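Local coordinates for beta-galactosidase (Geobacillus stearothermophilus, PDB 4OIF), which probably hydrolyses terminal non-reducing beta-D-galactose residues from beta-D-galactosides, as a zinc-containing, trimeric member of glycoside hydrolase family 42, at residues Pro410-Ile415 and Leu614-Val619; Pro448-Asp453 and Ser629-Gln634. All coordinates share one frame; numbering follows the deposited sequence.

Overall arrangement
Contacts 1 and 2 lie about 10 Å apart, centre to centre, away from the zinc site and the predicted catalytic residues. Contact 1 stays within the trimerisation domain, joining the start of strand 413-416 to the loop after helix 600-613. Contact 2 runs between domains, from the end of helix 438-451 to strand 628-634 of the C-terminal domain. The touching residues of contact 2 are all buried, whereas contact 1 is partly exposed. Their chemistry differs accordingly: a water-bridged carboxylate and a small apolar contact in contact 1, a direct carboxylate-to-backbone bond and bridging waters in contact 2. They meet where P618 packs on D453 and V619 on A632 and Q634.

Contact 1 of 2, residues Pro410-Ile415 and Leu614-Val619; sequences PAEVAI and LDLRPV
L616 CD2 lies over one face of the E412 carboxylate, above E412 OE1 and 4.1 Å from it. The two oxygens have different partners: E412 OE1 comes within 4.0 Å of D615 O, while E412 OE2 forms a salt bridge with K469 outside the contact. With CG anti to the carbonyl carbon (chi1 -56°) and the chain extended beyond it, the acid group is carried out to the loop backbone. No direct hydrogen bond crosses here; two waters make the link. Water 1 is hydrogen-bonded to E412 OE1, to D615 O and, as acceptor, to R617 N at 2.9 Å; water 2 connects E412 OE1 with R617 O, 2.9 Å from that carbonyl. Next to this polar patch, V413 CG2 rests on L616 CD1 at 3.8 Å, the two side chains crossing at about a right angle, and F449 and L470 pack against both. The loop leaves helix 600-613 through a Schellman motif at D615, and D615 OD1 forms a salt bridge with R617 NE at 3.2 Å. Strand 413-416 lies between parallel strands 456-459 and 470-473, and the contact joins this first strand of the mixed sheet to the loop that follows helix 600-613. The apolar half is thus shielded by the core, while the polar half depends on ordered water and on K469, which probably offsets the negative charge of E412.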
loop_
_atom_site.group_PDB
_atom_site.type_symbol
_atom_site.label_atom_id
_atom_site.label_comp_id
_atom_site.label_asym_id
_atom_site.label_seq_id
_atom_site.Cartn_x
_atom_site.Cartn_y
_atom_site.Cartn_z
ATOM N N PRO A 410 -32.162 -26.491 18.641
ATOM C CA PRO A 410 -32.785 -26.435 17.321
ATOM C C PRO A 410 -33.304 -25.042 17.023
ATOM O O PRO A 410 -33.813 -24.354 17.910
ATOM C CB PRO A 410 -33.933 -27.450 17.423
ATOM C CG PRO A 410 -33.576 -28.325 18.587
ATOM C CD PRO A 410 -32.889 -27.392 19.550
ATOM N N ALA A 411 -33.159 -24.627 15.775
ATOM C CA ALA A 411 -33.609 -23.310 15.365
ATOM C C ALA A 411 -34.666 -23.454 14.282
ATOM O O ALA A 411 -34.635 -24.402 13.501
ATOM C CB ALA A 411 -32.421 -22.464 14.869
ATOM N N GLU A 412 -35.607 -22.517 14.246
ATOM C CA GLU A 412 -36.616 -22.479 13.189
ATOM C C GLU A 412 -36.214 -21.539 12.067
ATOM O O GLU A 412 -36.937 -21.394 11.078
ATOM C CB GLU A 412 -37.956 -22.041 13.753
ATOM C CG GLU A 412 -38.434 -22.904 14.884
ATOM C CD GLU A 412 -39.746 -22.431 15.422
ATOM O OE1 GLU A 412 -39.768 -21.338 16.024
ATOM O OE2 GLU A 412 -40.750 -23.143 15.225
ATOM N N VAL A 413 -35.066 -20.893 12.245
ATOM C CA VAL A 413 -34.569 -19.919 11.289
ATOM C C VAL A 413 -33.176 -20.304 10.834
ATOM O O VAL A 413 -32.295 -20.615 11.644
ATOM C CB VAL A 413 -34.541 -18.486 11.873
ATOM C CG1 VAL A 413 -34.117 -17.493 10.815
ATOM C CG2 VAL A 413 -35.910 -18.116 12.413
ATOM N N ALA A 414 -32.991 -20.282 9.520
ATOM C CA ALA A 414 -31.716 -20.612 8.930
ATOM C C ALA A 414 -31.235 -19.474 8.039
ATOM O O ALA A 414 -32.032 -18.859 7.340
ATOM C CB ALA A 414 -31.823 -21.910 8.142
ATOM N N ILE A 415 -29.935 -19.191 8.095
ATOM C CA ILE A 415 -29.273 -18.319 7.129
ATOM C C ILE A 415 -28.304 -19.151 6.263
ATOM O O ILE A 415 -27.411 -19.813 6.772
ATOM C CB ILE A 415 -28.507 -17.186 7.823
ATOM C CG1 ILE A 415 -29.467 -16.300 8.612
ATOM C CG2 ILE A 415 -27.698 -16.376 6.801
ATOM C CD1 ILE A 415 -28.794 -15.114 9.299
ATOM N N LEU A 614 -44.729 -16.075 11.348
ATOM C CA LEU A 614 -44.322 -17.464 11.496
ATOM C C LEU A 614 -44.222 -17.917 12.944
ATOM O O LEU A 614 -43.791 -19.045 13.214
ATOM C CB LEU A 614 -42.974 -17.689 10.819
ATOM C CG LEU A 614 -42.956 -17.375 9.340
ATOM C CD1 LEU A 614 -41.582 -17.692 8.788
ATOM C CD2 LEU A 614 -44.032 -18.199 8.666
ATOM N N ASP A 615 -44.609 -17.046 13.869
ATOM C CA ASP A 615 -44.533 -17.373 15.288
ATOM C C ASP A 615 -43.110 -17.777 15.686
ATOM O O ASP A 615 -42.882 -18.868 16.204
ATOM C CB ASP A 615 -45.527 -18.490 15.634
ATOM C CG ASP A 615 -45.625 -18.748 17.133
ATOM O OD1 ASP A 615 -45.507 -17.784 17.923
ATOM O OD2 ASP A 615 -45.805 -19.920 17.521
ATOM N N LEU A 616 -42.158 -16.888 15.418
ATOM C CA LEU A 616 -40.761 -17.107 15.767
ATOM C C LEU A 616 -40.482 -16.535 17.145
ATOM O O LEU A 616 -40.627 -15.331 17.361
ATOM C CB LEU A 616 -39.840 -16.465 14.730
ATOM C CG LEU A 616 -40.116 -16.885 13.290
ATOM C CD1 LEU A 616 -39.163 -16.175 12.349
ATOM C CD2 LEU A 616 -40.031 -18.403 13.143
ATOM N N ARG A 617 -40.084 -17.399 18.075
ATOM C CA ARG A 617 -39.887 -16.994 19.463
ATOM C C ARG A 617 -38.512 -17.378 19.989
ATOM O O ARG A 617 -37.854 -18.261 19.438
ATOM C CB ARG A 617 -40.969 -17.612 20.357
ATOM C CG ARG A 617 -42.294 -16.874 20.280
ATOM C CD ARG A 617 -43.282 -17.347 21.328
ATOM N NE ARG A 617 -44.214 -18.355 20.822
ATOM C CZ ARG A 617 -45.371 -18.656 21.409
ATOM N NH1 ARG A 617 -45.746 -18.020 22.517
ATOM N NH2 ARG A 617 -46.165 -19.585 20.884
ATOM N N PRO A 618 -38.060 -16.700 21.051
ATOM C CA PRO A 618 -36.906 -17.205 21.788
ATOM C C PRO A 618 -37.290 -18.447 22.566
ATOM O O PRO A 618 -38.478 -18.759 22.684
ATOM C CB PRO A 618 -36.566 -16.057 22.735
ATOM C CG PRO A 618 -37.846 -15.323 22.894
ATOM C CD PRO A 618 -38.508 -15.395 21.560
ATOM N N VAL A 619 -36.301 -19.145 23.103
ATOM C CA VAL A 619 -36.579 -20.300 23.934
ATOM C C VAL A 619 -37.185 -19.831 25.260
ATOM O O VAL A 619 -38.169 -20.378 25.727
ATOM C CB VAL A 619 -35.306 -21.118 24.167
ATOM C CG1 VAL A 619 -35.481 -22.066 25.340
ATOM C CG2 VAL A 619 -34.924 -21.862 22.895
HETATM O O HOH W 1 -40.854 -20.193 17.997
HETATM O O HOH W 2 -38.293 -19.554 16.928
#

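Contact 2 of 2, residues Pro448-Asp453 and Ser629-Gln634; sequences PFWERD and SVQARQ
D453 presses its carboxylate against V630, and this is the tight part of the contact. V630 N donates to D453 OD1 at 2.8 Å with an N-H...O angle of 166°, a nearly straight bond that meets the oxygen from well above the carboxylate plane. Alongside it, D453 OD2 lies 3.5 Å from V630 CB, and the same oxygen is hydrogen-bonded to H624 NE2, so both oxygens are engaged and the rotation of the group is restrained. V630 also packs on V641 and I643 of strand 638-645. D453 is the first residue beyond helix 438-451 to depart from helical backbone angles; its positive phi (65°) and two backbone bonds into the last turn form a Schellman motif. This helix terminus meets strand 628-634, an outermost strand of the antiparallel sheet in the C-terminal domain, and so joins that domain to the trimerisation domain. Beside S629 and Q631 the polar groups meet through water, though the residues are buried. With CG anti to the backbone N (chi1 -168°), the W450 indole is laid alongside S629, touching S629 CB directly through W450 CZ2 at 3.6 Å. Its NE1 reaches S629 OG through water 3. Water 4, lying over one face of the indole toward the rim, accepts from Q631 NE2 at 2.8 Å and also bonds W450 O, S629 OG and D453 OD1, while Q631 OE1 turns to R409. Shortening D453 to an alanine would probably leave V630 N and H624 NE2 without their carboxylate partner and take one anchor from water 4.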
loop_
_atom_site.group_PDB
_atom_site.type_symbol
_atom_site.label_atom_id
_atom_site.label_comp_id
_atom_site.label_asym_id
_atom_site.label_seq_id
_atom_site.Cartn_x
_atom_site.Cartn_y
_atom_site.Cartn_z
ATOM N N PRO A 448 -31.500 -8.730 13.338
ATOM C CA PRO A 448 -32.784 -8.657 14.052
ATOM C C PRO A 448 -33.093 -9.900 14.879
ATOM O O PRO A 448 -33.739 -9.790 15.915
ATOM C CB PRO A 448 -33.812 -8.499 12.918
ATOM C CG PRO A 448 -33.043 -7.956 11.777
ATOM C CD PRO A 448 -31.685 -8.601 11.882
ATOM N N PHE A 449 -32.627 -11.063 14.444
ATOM C CA PHE A 449 -32.898 -12.306 15.172
ATOM C C PHE A 449 -32.056 -12.372 16.444
ATOM O O PHE A 449 -32.534 -12.801 17.493
ATOM C CB PHE A 449 -32.659 -13.510 14.253
ATOM C CG PHE A 449 -33.613 -13.544 13.089
ATOM C CD1 PHE A 449 -34.824 -14.214 13.188
ATOM C CD2 PHE A 449 -33.341 -12.829 11.927
ATOM C CE1 PHE A 449 -35.731 -14.208 12.141
ATOM C CE2 PHE A 449 -34.238 -12.817 10.871
ATOM C CZ PHE A 449 -35.435 -13.508 10.977
ATOM N N TRP A 450 -30.821 -11.896 16.354
ATOM C CA TRP A 450 -29.961 -11.782 17.519
ATOM C C TRP A 450 -30.582 -10.812 18.518
ATOM O O TRP A 450 -30.625 -11.090 19.710
ATOM C CB TRP A 450 -28.552 -11.316 17.115
ATOM C CG TRP A 450 -27.516 -11.444 18.208
ATOM C CD1 TRP A 450 -26.882 -12.589 18.616
ATOM C CD2 TRP A 450 -26.994 -10.388 19.021
ATOM N NE1 TRP A 450 -26.001 -12.309 19.637
ATOM C CE2 TRP A 450 -26.049 -10.964 19.901
ATOM C CE3 TRP A 450 -27.236 -9.011 19.096
ATOM C CZ2 TRP A 450 -25.350 -10.208 20.847
ATOM C CZ3 TRP A 450 -26.542 -8.264 20.026
ATOM C CH2 TRP A 450 -25.610 -8.864 20.895
ATOM N N GLU A 451 -31.077 -9.681 18.018
ATOM C CA GLU A 451 -31.661 -8.651 18.872
ATOM C C GLU A 451 -32.949 -9.140 19.550
ATOM O O GLU A 451 -33.373 -8.579 20.556
ATOM C CB GLU A 451 -31.919 -7.363 18.063
ATOM C CG GLU A 451 -30.652 -6.571 17.733
ATOM C CD GLU A 451 -30.896 -5.304 16.922
ATOM O OE1 GLU A 451 -32.062 -5.018 16.606
ATOM O OE2 GLU A 451 -29.918 -4.592 16.584
ATOM N N ARG A 452 -33.544 -10.198 19.008
ATOM C CA ARG A 452 -34.761 -10.779 19.552
ATOM C C ARG A 452 -34.520 -12.126 20.239
ATOM O O ARG A 452 -35.463 -12.765 20.711
ATOM C CB ARG A 452 -35.791 -10.963 18.441
ATOM C CG ARG A 452 -36.375 -9.677 17.919
ATOM C CD ARG A 452 -37.465 -9.176 18.829
ATOM N NE ARG A 452 -38.190 -8.083 18.202
ATOM C CZ ARG A 452 -38.254 -6.851 18.693
ATOM N NH1 ARG A 452 -37.638 -6.558 19.832
ATOM N NH2 ARG A 452 -38.938 -5.916 18.044
ATOM N N ASP A 453 -33.271 -12.571 20.264
ATOM C CA ASP A 453 -32.917 -13.801 20.960
ATOM C C ASP A 453 -33.595 -14.986 20.291
ATOM O O ASP A 453 -33.947 -15.975 20.932
ATOM C CB ASP A 453 -33.301 -13.705 22.439
ATOM C CG ASP A 453 -32.760 -12.449 23.087
ATOM O OD1 ASP A 453 -31.588 -12.110 22.822
ATOM O OD2 ASP A 453 -33.505 -11.782 23.831
ATOM N N SER A 629 -28.001 -10.034 25.319
ATOM C CA SER A 629 -28.237 -11.191 24.485
ATOM C C SER A 629 -28.773 -12.319 25.337
ATOM O O SER A 629 -28.211 -12.641 26.378
ATOM C CB SER A 629 -26.941 -11.607 23.771
ATOM O OG SER A 629 -27.127 -12.793 23.020
ATOM N N VAL A 630 -29.868 -12.921 24.906
ATOM C CA VAL A 630 -30.377 -14.088 25.602
ATOM C C VAL A 630 -30.303 -15.263 24.649
ATOM O O VAL A 630 -30.855 -15.202 23.556
ATOM C CB VAL A 630 -31.827 -13.886 26.109
ATOM C CG1 VAL A 630 -32.341 -15.162 26.751
ATOM C CG2 VAL A 630 -31.895 -12.716 27.099
ATOM N N GLN A 631 -29.600 -16.316 25.053
ATOM C CA GLN A 631 -29.417 -17.477 24.186
ATOM C C GLN A 631 -29.563 -18.746 24.990
ATOM O O GLN A 631 -29.155 -18.781 26.136
ATOM C CB GLN A 631 -28.040 -17.449 23.514
ATOM C CG GLN A 631 -27.875 -16.393 22.430
ATOM C CD GLN A 631 -28.730 -16.676 21.220
ATOM O OE1 GLN A 631 -28.977 -17.837 20.868
ATOM N NE2 GLN A 631 -29.200 -15.615 20.578
ATOM N N ALA A 632 -30.106 -19.802 24.394
ATOM C CA ALA A 632 -30.403 -21.006 25.162
ATOM C C ALA A 632 -29.924 -22.330 24.551
ATOM O O ALA A 632 -29.743 -22.465 23.336
ATOM C CB ALA A 632 -31.885 -21.083 25.400
ATOM N N ARG A 633 -29.732 -23.314 25.418
ATOM C CA ARG A 633 -29.556 -24.692 24.986
ATOM C C ARG A 633 -30.632 -25.541 25.634
ATOM O O ARG A 633 -31.094 -25.239 26.719
ATOM C CB ARG A 633 -28.159 -25.190 25.327
ATOM C CG ARG A 633 -27.109 -24.462 24.506
ATOM C CD ARG A 633 -25.726 -24.867 24.856
ATOM N NE ARG A 633 -25.450 -26.245 24.482
ATOM C CZ ARG A 633 -24.250 -26.793 24.591
ATOM N NH1 ARG A 633 -23.247 -26.058 25.058
ATOM N NH2 ARG A 633 -24.056 -28.060 24.241
ATOM N N GLN A 634 -31.061 -26.588 24.951
ATOM C CA GLN A 634 -32.229 -27.313 25.399
ATOM C C GLN A 634 -31.915 -28.767 25.687
ATOM O O GLN A 634 -31.379 -29.478 24.840
ATOM C CB GLN A 634 -33.339 -27.201 24.354
ATOM C CG GLN A 634 -33.557 -25.777 23.881
ATOM C CD GLN A 634 -34.893 -25.574 23.194
ATOM O OE1 GLN A 634 -34.995 -25.641 21.972
ATOM N NE2 GLN A 634 -35.924 -25.313 23.982
HETATM O O HOH W 3 -24.923 -14.282 21.661
HETATM O O HOH W 4 -29.461 -12.975 21.458
#